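Local coordinates for ribosomal-protein-S5-alanine N-acetyltransferase (PDB 3IGR), which probably transfers an acetyl group from acetyl-CoA to the N-terminal alanine of ribosomal protein uS5, at residues L66-V71 with I89-F94; V154-A159 with L174-N179. All coordinates share one frame; numbering follows the deposited sequence.

Interaction 1: residues L66-V71 with I89-F94; sequences LAFYFV and ITRFPF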
# COMPACT_ATOMS: atom_id res chain seq x y z
N LEU A 66 4.66 16.28 -24.00
CA LEU A 66 3.29 16.08 -24.45
C LEU A 66 2.75 14.68 -24.16
O LEU A 66 1.54 14.46 -24.22
CB LEU A 66 3.20 16.33 -25.96
CG LEU A 66 2.89 17.76 -26.41
CD1 LEU A 66 3.11 17.92 -27.92
CD2 LEU A 66 1.46 18.15 -26.02
N ALA A 67 3.65 13.74 -23.90
CA ALA A 67 3.25 12.35 -23.63
C ALA A 67 4.41 11.58 -23.03
O ALA A 67 5.57 11.89 -23.30
CB ALA A 67 2.76 11.67 -24.92
N PHE A 68 4.10 10.58 -22.22
CA PHE A 68 5.14 9.85 -21.49
C PHE A 68 4.73 8.38 -21.52
O PHE A 68 3.77 7.96 -20.85
CB PHE A 68 5.29 10.40 -20.06
CG PHE A 68 5.55 11.90 -20.02
CD1 PHE A 68 6.85 12.40 -20.17
CD2 PHE A 68 4.51 12.80 -19.89
CE1 PHE A 68 7.09 13.77 -20.16
CE2 PHE A 68 4.74 14.18 -19.89
CZ PHE A 68 6.03 14.66 -20.02
N TYR A 69 5.42 7.62 -22.36
CA TYR A 69 5.08 6.23 -22.51
C TYR A 69 6.17 5.45 -21.79
O TYR A 69 7.31 5.42 -22.25
CB TYR A 69 4.99 5.86 -23.99
CG TYR A 69 4.37 4.51 -24.25
CD1 TYR A 69 3.12 4.42 -24.86
CD2 TYR A 69 5.02 3.33 -23.88
CE1 TYR A 69 2.54 3.18 -25.11
CE2 TYR A 69 4.44 2.09 -24.11
CZ TYR A 69 3.20 2.02 -24.74
OH TYR A 69 2.62 0.80 -24.98
N PHE A 70 5.84 4.86 -20.64
CA PHE A 70 6.81 4.08 -19.88
C PHE A 70 6.71 2.59 -20.17
O PHE A 70 5.61 2.07 -20.39
CB PHE A 70 6.58 4.25 -18.39
CG PHE A 70 6.91 5.61 -17.85
CD1 PHE A 70 8.18 5.87 -17.31
CD2 PHE A 70 5.94 6.62 -17.83
CE1 PHE A 70 8.49 7.12 -16.78
CE2 PHE A 70 6.24 7.88 -17.32
CZ PHE A 70 7.51 8.13 -16.78
N VAL A 71 7.85 1.92 -20.12
CA VAL A 71 7.87 0.44 -20.13
C VAL A 71 8.41 -0.11 -18.79
O VAL A 71 9.20 0.56 -18.10
CB VAL A 71 8.67 -0.14 -21.31
CG1 VAL A 71 7.93 0.11 -22.64
CG2 VAL A 71 10.11 0.39 -21.37
N ILE A 89 -2.50 14.59 -22.67
CA ILE A 89 -2.06 15.56 -21.69
C ILE A 89 -2.46 16.98 -22.11
O ILE A 89 -2.21 17.38 -23.24
CB ILE A 89 -0.55 15.44 -21.45
CG1 ILE A 89 -0.25 14.10 -20.74
CG2 ILE A 89 -0.03 16.63 -20.65
CD1 ILE A 89 1.24 13.85 -20.54
N THR A 90 -3.09 17.71 -21.18
CA THR A 90 -3.44 19.11 -21.40
C THR A 90 -2.82 19.93 -20.27
O THR A 90 -2.84 19.51 -19.12
CB THR A 90 -4.97 19.30 -21.41
OG1 THR A 90 -5.54 18.43 -22.39
CG2 THR A 90 -5.36 20.74 -21.76
N ARG A 91 -2.28 21.09 -20.62
CA ARG A 91 -1.74 22.00 -19.64
C ARG A 91 -2.86 22.96 -19.30
O ARG A 91 -4.00 22.51 -19.17
CB ARG A 91 -0.46 22.67 -20.18
CG ARG A 91 0.60 21.64 -20.58
CD ARG A 91 0.96 20.77 -19.36
NE ARG A 91 1.96 19.76 -19.68
CZ ARG A 91 2.73 19.13 -18.79
NH1 ARG A 91 2.64 19.40 -17.48
NH2 ARG A 91 3.62 18.23 -19.22
N PHE A 92 -2.59 24.26 -19.12
CA PHE A 92 -3.67 25.20 -18.82
C PHE A 92 -4.82 24.95 -19.80
O PHE A 92 -4.57 24.83 -21.00
CB PHE A 92 -3.19 26.66 -18.89
CG PHE A 92 -4.30 27.66 -18.71
CD1 PHE A 92 -4.71 28.04 -17.43
CD2 PHE A 92 -4.95 28.21 -19.82
CE1 PHE A 92 -5.78 28.98 -17.26
CE2 PHE A 92 -6.00 29.15 -19.66
CZ PHE A 92 -6.42 29.52 -18.37
N PRO A 93 -6.08 24.91 -19.33
CA PRO A 93 -6.56 25.17 -17.97
C PRO A 93 -6.93 23.89 -17.22
O PRO A 93 -7.66 23.97 -16.21
CB PRO A 93 -7.83 25.97 -18.22
CG PRO A 93 -8.41 25.28 -19.47
CD PRO A 93 -7.20 24.92 -20.31
N PHE A 94 -6.43 22.74 -17.71
CA PHE A 94 -6.82 21.42 -17.20
C PHE A 94 -5.71 20.79 -16.36
O PHE A 94 -5.97 20.21 -15.29
CB PHE A 94 -7.10 20.46 -18.37
CG PHE A 94 -8.40 20.72 -19.09
CD1 PHE A 94 -9.55 20.06 -18.71
CD2 PHE A 94 -8.44 21.57 -20.19
CE1 PHE A 94 -10.75 20.27 -19.41
CE2 PHE A 94 -9.62 21.79 -20.89
CZ PHE A 94 -10.78 21.14 -20.50
O HOH W 1 -0.91 14.04 -24.99
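With CG1 of Ile-89 turned anti to the carbonyl carbon (chi1 -68°) and the chain extended beyond it (chi2 176°), CD1 is carried out to the ring of Phe-68, whose own CG lies anti to its carbonyl carbon (chi1 -55°). The methyl comes to the ring edge, near its plane, with Ile-89 CD1 3.5 Å from Phe-68 CD2, and the two side chains cross at about a right angle. The two-carbon arm CG1-CD1 of isoleucine suits the gap: the nearest CA atoms, those of Leu-66 and Ile-89, stand 6.0 Å apart, a little wider than a bridged pair. This is the open end of the antiparallel hairpin 68-74/79-90 of the GNAT fold, where a water replaces direct backbone pairing. The water oxygen lies 2.6 Å from Leu-66 O, to which it donates, and 2.9 Å from Ile-89 N, from which it accepts. Leu-66 O also lies 3.6 Å from Ile-89 CB. At the same ring edge, Arg-91 NH2 stands 4.3 Å from Phe-68 CE2; its guanidinium is held by hydrogen bonds to the carbonyls of Asn-65 and Gln-128. Trp-123 meets the Phe-68 ring edge-to-face, and Met-124 of the same helix, 112-126, touches both Phe-68 and Ile-89.

Interaction 2: residues V154-A159 with L174-N179; sequences VKEGEA and LTSKIN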
# COMPACT_ATOMS: atom_id res chain seq x y z
N VAL A 154 -10.00 8.07 -6.93
CA VAL A 154 -11.36 8.21 -6.40
C VAL A 154 -12.34 8.07 -7.56
O VAL A 154 -12.18 8.74 -8.59
CB VAL A 154 -11.53 9.58 -5.69
CG1 VAL A 154 -13.00 9.83 -5.24
CG2 VAL A 154 -10.60 9.67 -4.48
N LYS A 155 -13.33 7.19 -7.40
CA LYS A 155 -14.39 7.05 -8.40
C LYS A 155 -15.15 8.37 -8.58
O LYS A 155 -15.64 8.95 -7.61
CB LYS A 155 -15.36 5.92 -8.00
CG LYS A 155 -16.55 5.74 -8.97
CD LYS A 155 -17.55 4.67 -8.49
CE LYS A 155 -18.78 4.65 -9.37
NZ LYS A 155 -19.64 3.44 -9.12
N GLU A 156 -15.25 8.84 -9.82
CA GLU A 156 -15.99 10.06 -10.15
C GLU A 156 -17.35 9.80 -10.75
O GLU A 156 -18.20 10.68 -10.77
CB GLU A 156 -15.18 10.91 -11.13
CG GLU A 156 -13.91 11.43 -10.52
CD GLU A 156 -13.22 12.46 -11.36
OE1 GLU A 156 -13.38 12.44 -12.60
OE2 GLU A 156 -12.51 13.27 -10.77
N GLY A 157 -17.54 8.58 -11.27
CA GLY A 157 -18.78 8.18 -11.92
C GLY A 157 -18.64 6.99 -12.84
O GLY A 157 -17.70 6.20 -12.74
N GLU A 158 -19.60 6.85 -13.73
CA GLU A 158 -19.61 5.74 -14.66
C GLU A 158 -20.10 6.21 -16.01
O GLU A 158 -21.14 6.90 -16.12
CB GLU A 158 -20.49 4.59 -14.17
CG GLU A 158 -20.38 3.37 -15.10
CD GLU A 158 -21.06 2.13 -14.59
OE1 GLU A 158 -21.14 1.15 -15.35
OE2 GLU A 158 -21.52 2.13 -13.43
N ALA A 159 -19.34 5.85 -17.04
CA ALA A 159 -19.72 6.15 -18.40
C ALA A 159 -20.23 4.87 -19.08
O ALA A 159 -19.46 3.95 -19.36
CB ALA A 159 -18.53 6.75 -19.15
N LEU A 174 -15.26 5.77 -14.11
CA LEU A 174 -14.33 6.90 -14.25
C LEU A 174 -13.72 7.19 -12.89
O LEU A 174 -14.43 7.31 -11.89
CB LEU A 174 -15.04 8.15 -14.80
CG LEU A 174 -15.97 7.94 -16.01
CD1 LEU A 174 -16.85 9.14 -16.25
CD2 LEU A 174 -15.17 7.59 -17.24
N THR A 175 -12.41 7.31 -12.85
CA THR A 175 -11.70 7.59 -11.61
C THR A 175 -10.63 8.63 -11.82
O THR A 175 -10.18 8.87 -12.97
CB THR A 175 -11.06 6.31 -10.98
OG1 THR A 175 -9.86 5.96 -11.69
CG2 THR A 175 -12.01 5.13 -10.99
N SER A 176 -10.19 9.27 -10.74
CA SER A 176 -9.09 10.21 -10.86
C SER A 176 -8.29 10.31 -9.58
O SER A 176 -8.75 9.93 -8.51
CB SER A 176 -9.61 11.59 -11.27
OG SER A 176 -10.20 12.20 -10.15
N LYS A 177 -7.07 10.81 -9.71
CA LYS A 177 -6.28 11.22 -8.57
C LYS A 177 -5.86 12.67 -8.81
O LYS A 177 -5.40 13.01 -9.90
CB LYS A 177 -5.06 10.32 -8.43
CG LYS A 177 -4.35 10.48 -7.08
CD LYS A 177 -3.20 9.49 -6.94
CE LYS A 177 -2.58 9.63 -5.55
NZ LYS A 177 -1.69 8.48 -5.23
N ILE A 178 -6.02 13.50 -7.77
CA ILE A 178 -5.80 14.95 -7.84
C ILE A 178 -4.59 15.28 -6.97
O ILE A 178 -4.48 14.83 -5.83
CB ILE A 178 -7.07 15.73 -7.34
CG1 ILE A 178 -8.22 15.58 -8.38
CG2 ILE A 178 -6.78 17.21 -7.10
CD1 ILE A 178 -9.63 15.89 -7.82
N ASN A 179 -3.69 16.06 -7.53
CA ASN A 179 -2.48 16.48 -6.85
C ASN A 179 -2.76 17.74 -6.05
O ASN A 179 -2.85 18.82 -6.63
CB ASN A 179 -1.42 16.73 -7.92
CG ASN A 179 -0.12 17.32 -7.37
OD1 ASN A 179 0.13 17.33 -6.16
ND2 ASN A 179 0.73 17.80 -8.28
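Glu-156 and Ser-176 turn their polar ends to one another across two antiparallel strands. The serine hydroxyl sits between its backbone N and carbonyl carbon (chi1 76°), and from there Ser-176 OG donates to Glu-156 OE2 at 2.6 Å, from above the carboxylate plane, 67° out of it. Glutamate has the length to reach over, and its other oxygen, OE1, forms a salt bridge with Arg-132. The backbone explains why Glu-156 leans this way. Strands 154-162 and 168-178 are antiparallel neighbours in the mixed sheet, 168-178 pairing on its other side with strand 132-137. Val-154 and Ser-176 form a hydrogen-bonded pair, Val-154 N lying 2.7 Å from Ser-176 O, but beyond Lys-155 the register slips by one residue in a classic beta bulge, with Glu-156 and Gly-157 both opposite Leu-174. Leu-174 O takes a nearly straight bond from Glu-156 N at 2.7 Å and a weak one from Gly-157 N at 3.4 Å. Gly-157 has an extended backbone with positive phi, easily reached by a residue without a side chain; pairing resumes as Leu-174 N donates to Gly-157 O at 2.8 Å. Past the bulge the side chains that meet are apolar: Leu-174 CD2 lies 4.0 Å from the small methyl, Ala-159 CB. Thr-175 sets its methyl CG2 4.0 Å from Lys-155 CA, while its hydroxyl bonds Ala-135 O.

Overall arrangement
From the N terminus, the chain passes through helix 48-63 before entering strand 68-74. Interaction 1 then closes a short loop of 17 intervening residues, mostly strand, where strand 79-90 returns beside its partner. Strand 96-103, helix 112-126, strand 132-137 and helix 142-150 follow before interaction 2 opens. Its loop, of 14 intervening residues, ends when strand 168-178 comes back along strand 154-162. The two loops lie in series, neither nesting nor crossing. The centres of the two contacts are about 17 Å apart, and they do not touch, yet both belong to one mixed sheet: strands 96-103 and 132-137, parallel neighbours, bridge the hairpin of interaction 1 to the strand pair of interaction 2.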